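Local coordinates for uncharacterized conserved protein (Staphylococcus epidermidis, PDB 3FRM), which is of unknown function but probably binds an acyl-CoA cofactor in a GNAT-type acetyltransferase fold and may transfer an acyl group, at residues D191-L196 / E207-V212; L223-D226 / A231-M234. All blocks are in the same frame, centred on the assembly; numbering follows the deposited sequence.

Interaction 1. Residues D191-L196 / E207-V212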
ATOM      1  N   ASP A 191      -0.832   0.856 -16.858  1.00 22.19           N
ATOM      2  CA  ASP A 191       0.165   0.017 -16.298  1.00 22.39           C
ATOM      3  C   ASP A 191       1.460   0.809 -16.325  1.00 21.89           C
ATOM      4  O   ASP A 191       1.691   1.621 -17.224  1.00 21.15           O
ATOM      5  CB  ASP A 191       0.310  -1.238 -17.170  1.00 23.46           C
ATOM      6  CG  ASP A 191       1.175  -2.298 -16.532  1.00 27.41           C
ATOM      7  OD1 ASP A 191       2.139  -2.749 -17.208  1.00 36.45           O
ATOM      8  OD2 ASP A 191       0.932  -2.671 -15.357  1.00 32.00           O
ATOM      9  N   GLY A 192       2.301   0.587 -15.326  1.00 21.67           N
ATOM     10  CA  GLY A 192       3.652   1.146 -15.339  1.00 22.59           C
ATOM     11  C   GLY A 192       3.627   2.635 -15.076  1.00 22.43           C
ATOM     12  O   GLY A 192       4.526   3.341 -15.491  1.00 22.02           O
ATOM     13  N   PHE A 193       2.585   3.117 -14.383  1.00 22.02           N
ATOM     14  CA  PHE A 193       2.474   4.539 -14.127  1.00 20.52           C
ATOM     15  C   PHE A 193       3.564   5.018 -13.154  1.00 20.52           C
ATOM     16  O   PHE A 193       3.783   4.418 -12.126  1.00 21.37           O
ATOM     17  CB  PHE A 193       1.085   4.871 -13.622  1.00 19.90           C
ATOM     18  CG  PHE A 193       0.957   6.266 -13.126  1.00 20.10           C
ATOM     19  CD1 PHE A 193       0.303   7.229 -13.884  1.00 20.45           C
ATOM     20  CD2 PHE A 193       1.519   6.635 -11.903  1.00 19.34           C
ATOM     21  CE1 PHE A 193       0.171   8.522 -13.415  1.00 20.14           C
ATOM     22  CE2 PHE A 193       1.450   7.937 -11.450  1.00 20.63           C
ATOM     23  CZ  PHE A 193       0.776   8.896 -12.212  1.00 19.94           C
ATOM     24  N   GLY A 194       4.259   6.093 -13.461  1.00 19.86           N
ATOM     25  CA  GLY A 194       5.078   6.684 -12.420  1.00 19.60           C
ATOM     26  C   GLY A 194       5.510   8.107 -12.706  1.00 20.81           C
ATOM     27  O   GLY A 194       5.671   8.528 -13.869  1.00 20.90           O
ATOM     28  N   VAL A 195       5.719   8.844 -11.630  1.00 20.42           N
ATOM     29  CA  VAL A 195       6.152  10.209 -11.685  1.00 19.75           C
ATOM     30  C   VAL A 195       7.447  10.271 -10.868  1.00 20.37           C
ATOM     31  O   VAL A 195       7.546   9.658  -9.825  1.00 20.58           O
ATOM     32  CB  VAL A 195       5.062  11.092 -11.075  1.00 19.13           C
ATOM     33  CG1 VAL A 195       5.499  12.535 -10.982  1.00 17.24           C
ATOM     34  CG2 VAL A 195       3.784  11.003 -11.900  1.00 18.63           C
ATOM     35  N   LEU A 196       8.439  11.014 -11.331  1.00 21.38           N
ATOM     36  CA  LEU A 196       9.727  11.124 -10.619  1.00 21.58           C
ATOM     37  C   LEU A 196       9.479  11.706  -9.235  1.00 22.47           C
ATOM     38  O   LEU A 196       8.619  12.596  -9.066  1.00 20.77           O
ATOM     39  CB  LEU A 196      10.678  12.085 -11.365  1.00 20.96           C
ATOM     40  CG  LEU A 196      11.103  11.795 -12.788  1.00 19.54           C
ATOM     41  CD1 LEU A 196      11.945  12.949 -13.324  1.00 17.39           C
ATOM     42  CD2 LEU A 196      11.924  10.457 -12.797  1.00 21.07           C
ATOM     43  N   GLU A 207      -2.818  15.096 -13.947  1.00 14.62           N
ATOM     44  CA  GLU A 207      -2.892  15.469 -15.356  1.00 14.68           C
ATOM     45  C   GLU A 207      -2.827  14.245 -16.252  1.00 14.27           C
ATOM     46  O   GLU A 207      -3.653  14.087 -17.144  1.00 14.02           O
ATOM     47  CB  GLU A 207      -1.883  16.555 -15.763  1.00 14.57           C
ATOM     48  CG  GLU A 207      -2.284  18.011 -15.340  1.00 19.74           C
ATOM     49  CD  GLU A 207      -3.661  18.511 -15.837  1.00 23.89           C
ATOM     50  OE1 GLU A 207      -4.242  19.429 -15.199  1.00 25.79           O
ATOM     51  OE2 GLU A 207      -4.173  18.000 -16.865  1.00 27.80           O
ATOM     52  N   ILE A 208      -1.885  13.347 -15.966  1.00 14.19           N
ATOM     53  CA  ILE A 208      -1.691  12.162 -16.765  1.00 13.93           C
ATOM     54  C   ILE A 208      -2.932  11.308 -16.720  1.00 15.36           C
ATOM     55  O   ILE A 208      -3.331  10.684 -17.711  1.00 15.86           O
ATOM     56  CB  ILE A 208      -0.453  11.356 -16.304  1.00 14.03           C
ATOM     57  CG1 ILE A 208       0.818  12.051 -16.772  1.00 11.28           C
ATOM     58  CG2 ILE A 208      -0.515   9.910 -16.786  1.00 10.76           C
ATOM     59  CD1 ILE A 208       2.079  11.754 -15.871  1.00 13.00           C
ATOM     60  N   GLN A 209      -3.573  11.299 -15.569  1.00 16.68           N
ATOM     61  CA  GLN A 209      -4.700  10.451 -15.398  1.00 16.68           C
ATOM     62  C   GLN A 209      -5.884  10.974 -16.212  1.00 17.70           C
ATOM     63  O   GLN A 209      -6.530  10.212 -16.914  1.00 17.63           O
ATOM     64  CB  GLN A 209      -5.031  10.410 -13.934  1.00 16.97           C
ATOM     65  CG  GLN A 209      -5.778   9.202 -13.573  1.00 17.81           C
ATOM     66  CD  GLN A 209      -4.862   8.048 -13.435  1.00 18.99           C
ATOM     67  OE1 GLN A 209      -3.793   8.186 -12.885  1.00 21.69           O
ATOM     68  NE2 GLN A 209      -5.276   6.893 -13.920  1.00 18.41           N
ATOM     69  N   ALA A 210      -6.164  12.273 -16.110  1.00 17.61           N
ATOM     70  CA  ALA A 210      -7.240  12.873 -16.861  1.00 18.52           C
ATOM     71  C   ALA A 210      -7.065  12.730 -18.366  1.00 19.05           C
ATOM     72  O   ALA A 210      -8.044  12.607 -19.094  1.00 19.67           O
ATOM     73  CB  ALA A 210      -7.398  14.360 -16.498  1.00 18.30           C
ATOM     74  N   TYR A 211      -5.824  12.779 -18.826  1.00 19.01           N
ATOM     75  CA  TYR A 211      -5.521  12.560 -20.224  1.00 19.13           C
ATOM     76  C   TYR A 211      -6.015  11.169 -20.645  1.00 19.23           C
ATOM     77  O   TYR A 211      -6.803  11.031 -21.586  1.00 19.86           O
ATOM     78  CB  TYR A 211      -4.006  12.647 -20.415  1.00 18.87           C
ATOM     79  CG  TYR A 211      -3.585  12.608 -21.844  1.00 19.49           C
ATOM     80  CD1 TYR A 211      -3.226  13.790 -22.516  1.00 18.51           C
ATOM     81  CD2 TYR A 211      -3.521  11.394 -22.542  1.00 19.35           C
ATOM     82  CE1 TYR A 211      -2.849  13.777 -23.852  1.00 17.70           C
ATOM     83  CE2 TYR A 211      -3.134  11.369 -23.893  1.00 20.94           C
ATOM     84  CZ  TYR A 211      -2.815  12.576 -24.533  1.00 20.56           C
ATOM     85  OH  TYR A 211      -2.428  12.570 -25.845  1.00 25.37           O
ATOM     86  N   VAL A 212      -5.535  10.146 -19.944  1.00 18.33           N
ATOM     87  CA  VAL A 212      -6.003   8.798 -20.143  1.00 18.15           C
ATOM     88  C   VAL A 212      -7.553   8.788 -20.113  1.00 19.59           C
ATOM     89  O   VAL A 212      -8.219   8.140 -20.936  1.00 20.58           O
ATOM     90  CB  VAL A 212      -5.366   7.867 -19.082  1.00 18.11           C
ATOM     91  CG1 VAL A 212      -6.015   6.524 -19.085  1.00 18.17           C
ATOM     92  CG2 VAL A 212      -3.811   7.712 -19.306  1.00 17.74           C
TER
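The phenyl ring of Phe193 meets helix 207-212 with its edge. The methyl CG2 of Ile208 lies close to the ring plane. Ile208 CG2 sits 3.7 Å from Phe193 CE1 and 4.0 Å from Phe193 CD1. The second flat group is the amide of Gln209, turned 35° against the ring. Gln209 OE1 reaches Phe193 CE1 obliquely at 4.0 Å, a van der Waals contact. Phe193 has CG anti to its backbone N (chi1 171°), and this swings the ring off the strand toward the helix. Gln209 starts off to one side of the contact. A bend at chi2 brings its carbonyl oxygen back to the ring.

Ile208 is the central residue on the helix and uses both branches. CG2 goes to the phenyl edge. The other arm ends in Ile208 CD1, which approaches Val195 CG2 more loosely at 4.4 Å. Phe193 and Val195, two places apart on the strand, both point toward the helix, and Gly194 between them adds no side chain. All four touching residues are buried.

The axes of segments 193-195 and 207-212 approach to 10.8 Å, and their directions make 147°, so the helix runs back against the strand. This is the first half of a beta-alpha-beta unit. The loop and the first turn of the helix carry a Gln-x-x-Gly-x-Gly sequence starting at Gln200, a pattern that binds the CoA pyrophosphate in GNAT enzymes and probably does so here. A sulfate, probably from the crystallisation liquor, lies about 5 Å from the Val195 side chain, consistent with an anion pocket. Val179 of strand 174-183 touches both Phe193 and Ile208. Ala169 of strand 165-171 also packs on Ile208, so helix 204-216 lies across several neighbouring strands of one sheet.

Interaction 2. Residues L223-D226 / A231-M234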
ATOM      1  N   LEU A 223      -6.715  -1.007 -13.773  1.00 20.51           N
ATOM      2  CA  LEU A 223      -5.340  -1.286 -13.483  1.00 21.48           C
ATOM      3  C   LEU A 223      -5.272  -2.339 -12.405  1.00 22.43           C
ATOM      4  O   LEU A 223      -6.259  -2.534 -11.645  1.00 22.18           O
ATOM      5  CB  LEU A 223      -4.637  -0.046 -12.999  1.00 21.27           C
ATOM      6  CG  LEU A 223      -5.009   0.510 -11.635  1.00 22.23           C
ATOM      7  CD1 LEU A 223      -3.983   0.011 -10.633  1.00 23.14           C
ATOM      8  CD2 LEU A 223      -5.016   2.039 -11.668  1.00 21.51           C
ATOM      9  N   VAL A 224      -4.100  -2.966 -12.330  1.00 22.06           N
ATOM     10  CA  VAL A 224      -3.797  -3.879 -11.286  1.00 23.59           C
ATOM     11  C   VAL A 224      -2.562  -3.402 -10.577  1.00 24.11           C
ATOM     12  O   VAL A 224      -1.617  -3.057 -11.200  1.00 24.12           O
ATOM     13  CB  VAL A 224      -3.528  -5.280 -11.870  1.00 23.94           C
ATOM     14  CG1 VAL A 224      -2.511  -6.026 -11.038  1.00 25.99           C
ATOM     15  CG2 VAL A 224      -4.835  -6.084 -11.997  1.00 23.52           C
ATOM     16  N   ALA A 225      -2.548  -3.437  -9.253  1.00 26.68           N
ATOM     17  CA  ALA A 225      -1.357  -3.041  -8.475  1.00 28.39           C
ATOM     18  C   ALA A 225      -1.007  -4.066  -7.446  1.00 30.12           C
ATOM     19  O   ALA A 225      -1.916  -4.670  -6.830  1.00 29.89           O
ATOM     20  CB  ALA A 225      -1.601  -1.709  -7.771  1.00 29.14           C
ATOM     21  N   ASP A 226       0.291  -4.247  -7.204  1.00 32.33           N
ATOM     22  CA  ASP A 226       0.667  -5.122  -6.105  1.00 35.28           C
ATOM     23  C   ASP A 226       1.084  -4.386  -4.831  1.00 37.06           C
ATOM     24  O   ASP A 226       0.814  -3.174  -4.697  1.00 36.59           O
ATOM     25  CB  ASP A 226       1.684  -6.179  -6.530  1.00 36.07           C
ATOM     26  CG  ASP A 226       2.964  -5.573  -7.040  1.00 38.05           C
ATOM     27  OD1 ASP A 226       3.395  -4.565  -6.431  1.00 42.00           O
ATOM     28  OD2 ASP A 226       3.538  -6.108  -8.030  1.00 37.44           O
ATOM     29  N   ALA A 231       2.284   4.001  -6.072  1.00 37.24           N
ATOM     30  CA  ALA A 231       1.277   4.858  -6.671  1.00 34.79           C
ATOM     31  C   ALA A 231      -0.138   4.656  -6.055  1.00 33.52           C
ATOM     32  O   ALA A 231      -1.009   5.507  -6.219  1.00 31.76           O
ATOM     33  CB  ALA A 231       1.251   4.669  -8.166  1.00 34.49           C
ATOM     34  N   LYS A 232      -0.330   3.542  -5.337  1.00 32.20           N
ATOM     35  CA  LYS A 232      -1.651   3.116  -4.860  1.00 30.93           C
ATOM     36  C   LYS A 232      -2.423   4.149  -4.060  1.00 30.03           C
ATOM     37  O   LYS A 232      -3.650   4.282  -4.174  1.00 30.12           O
ATOM     38  CB  LYS A 232      -1.499   1.867  -4.027  1.00 30.78           C
ATOM     39  CG  LYS A 232      -2.039   0.645  -4.740  1.00 33.08           C
ATOM     40  CD  LYS A 232      -1.320  -0.656  -4.284  1.00 34.61           C
ATOM     41  CE  LYS A 232      -2.028  -1.330  -3.141  1.00 32.32           C
ATOM     42  NZ  LYS A 232      -1.489  -2.692  -3.041  1.00 35.01           N
ATOM     43  N   ASP A 233      -1.672   4.869  -3.252  1.00 29.17           N
ATOM     44  CA  ASP A 233      -2.141   5.942  -2.389  1.00 29.68           C
ATOM     45  C   ASP A 233      -2.774   6.986  -3.260  1.00 27.91           C
ATOM     46  O   ASP A 233      -3.826   7.542  -2.953  1.00 27.38           O
ATOM     47  CB  ASP A 233      -0.915   6.548  -1.696  1.00 31.13           C
ATOM     48  CG  ASP A 233       0.187   5.498  -1.431  1.00 37.86           C
ATOM     49  OD1 ASP A 233       0.527   5.257  -0.236  1.00 45.17           O
ATOM     50  OD2 ASP A 233       0.698   4.858  -2.407  1.00 44.88           O
HETATM   51  N   MSE A 234      -2.087   7.237  -4.366  1.00 26.31           N
HETATM   52  CA  MSE A 234      -2.548   8.153  -5.370  1.00 25.81           C
HETATM   53  C   MSE A 234      -3.832   7.633  -6.024  1.00 23.59           C
HETATM   54  O   MSE A 234      -4.823   8.361  -6.135  1.00 22.08           O
HETATM   55  CB  MSE A 234      -1.447   8.420  -6.420  1.00 26.18           C
HETATM   56  CG  MSE A 234      -1.900   9.499  -7.385  1.00 30.30           C
HETATM   57 SE   MSE A 234      -0.904   9.560  -9.051  0.70 37.50          SE
HETATM   58  CE  MSE A 234       0.974   9.709  -8.387  1.00 36.90           C
TER
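The side chain of Lys232 reaches from helix 232-237 across Ala225 to the backbone of Asp226. Its aliphatic part runs over the methyl group of Ala225. Lys232 CD is 3.7 Å from Ala225 CB, and Lys232 CG is 3.9 Å from the same methyl. Ala225 points toward the helix, so CB meets the lysine methylenes directly. The chain then bends at chi3, 92°, and carries the ammonium group to the backbone of the next residue. Lys232 NZ donates a hydrogen bond to Asp226 O at 2.9 Å. The nitrogen stands above the carbonyl plane, 64° out of it, and does not follow a lone pair. The C=O to donor angle is 113°. Lys232 CD is itself 3.3 Å from Asp226 O, so the oxygen lies beside the last part of the chain as well as its charged end.

Strand 221-225 and helix 232-237 are consecutive elements of the GNAT domain. Strand 221-225 is the parallel neighbour of strand 188-195, the pair that in GNAT enzymes splays apart to take up the cofactor, and may do so here. On its other side lies strand 96-105, which comes from the N-terminal half of the chain.

That strand supplies the second polar partner of the lysine, since Lys232 NZ also forms a salt bridge with Glu101. The ammonium group thus has both a carboxylate and a main-chain carbonyl as partners. The carboxylate of Asp226 is turned elsewhere: Asp226 OD1 is 6.2 Å from Lys232 NZ and makes a weak hydrogen bond to Lys228 N. Tyr103 of strand 96-105 packs on Lys232. At the surface of the helix, Asp233 packs on Lys232 of the second subunit.

In the fold
Interactions 1 and 2 come in series along the chain, with centres about 11 Å apart. Interaction 1 pairs strand 188-195 with helix 204-216. That helix leads to strand 221-225, which opens interaction 2, and helix 232-237 follows. Strands 188-195 and 221-225 are neighbours in one mixed sheet. The contacts also touch directly: Met234 CE, a selenomethionine methyl, lies 3.6 Å from Phe193 CE2, and Ala231 CB is 4.2 Å from Phe193 CD2. The Phe193 ring therefore packs against both helical segments. All four segments belong to the GNAT domain, and together they tie both helices to the strand pair that probably frames the cofactor site.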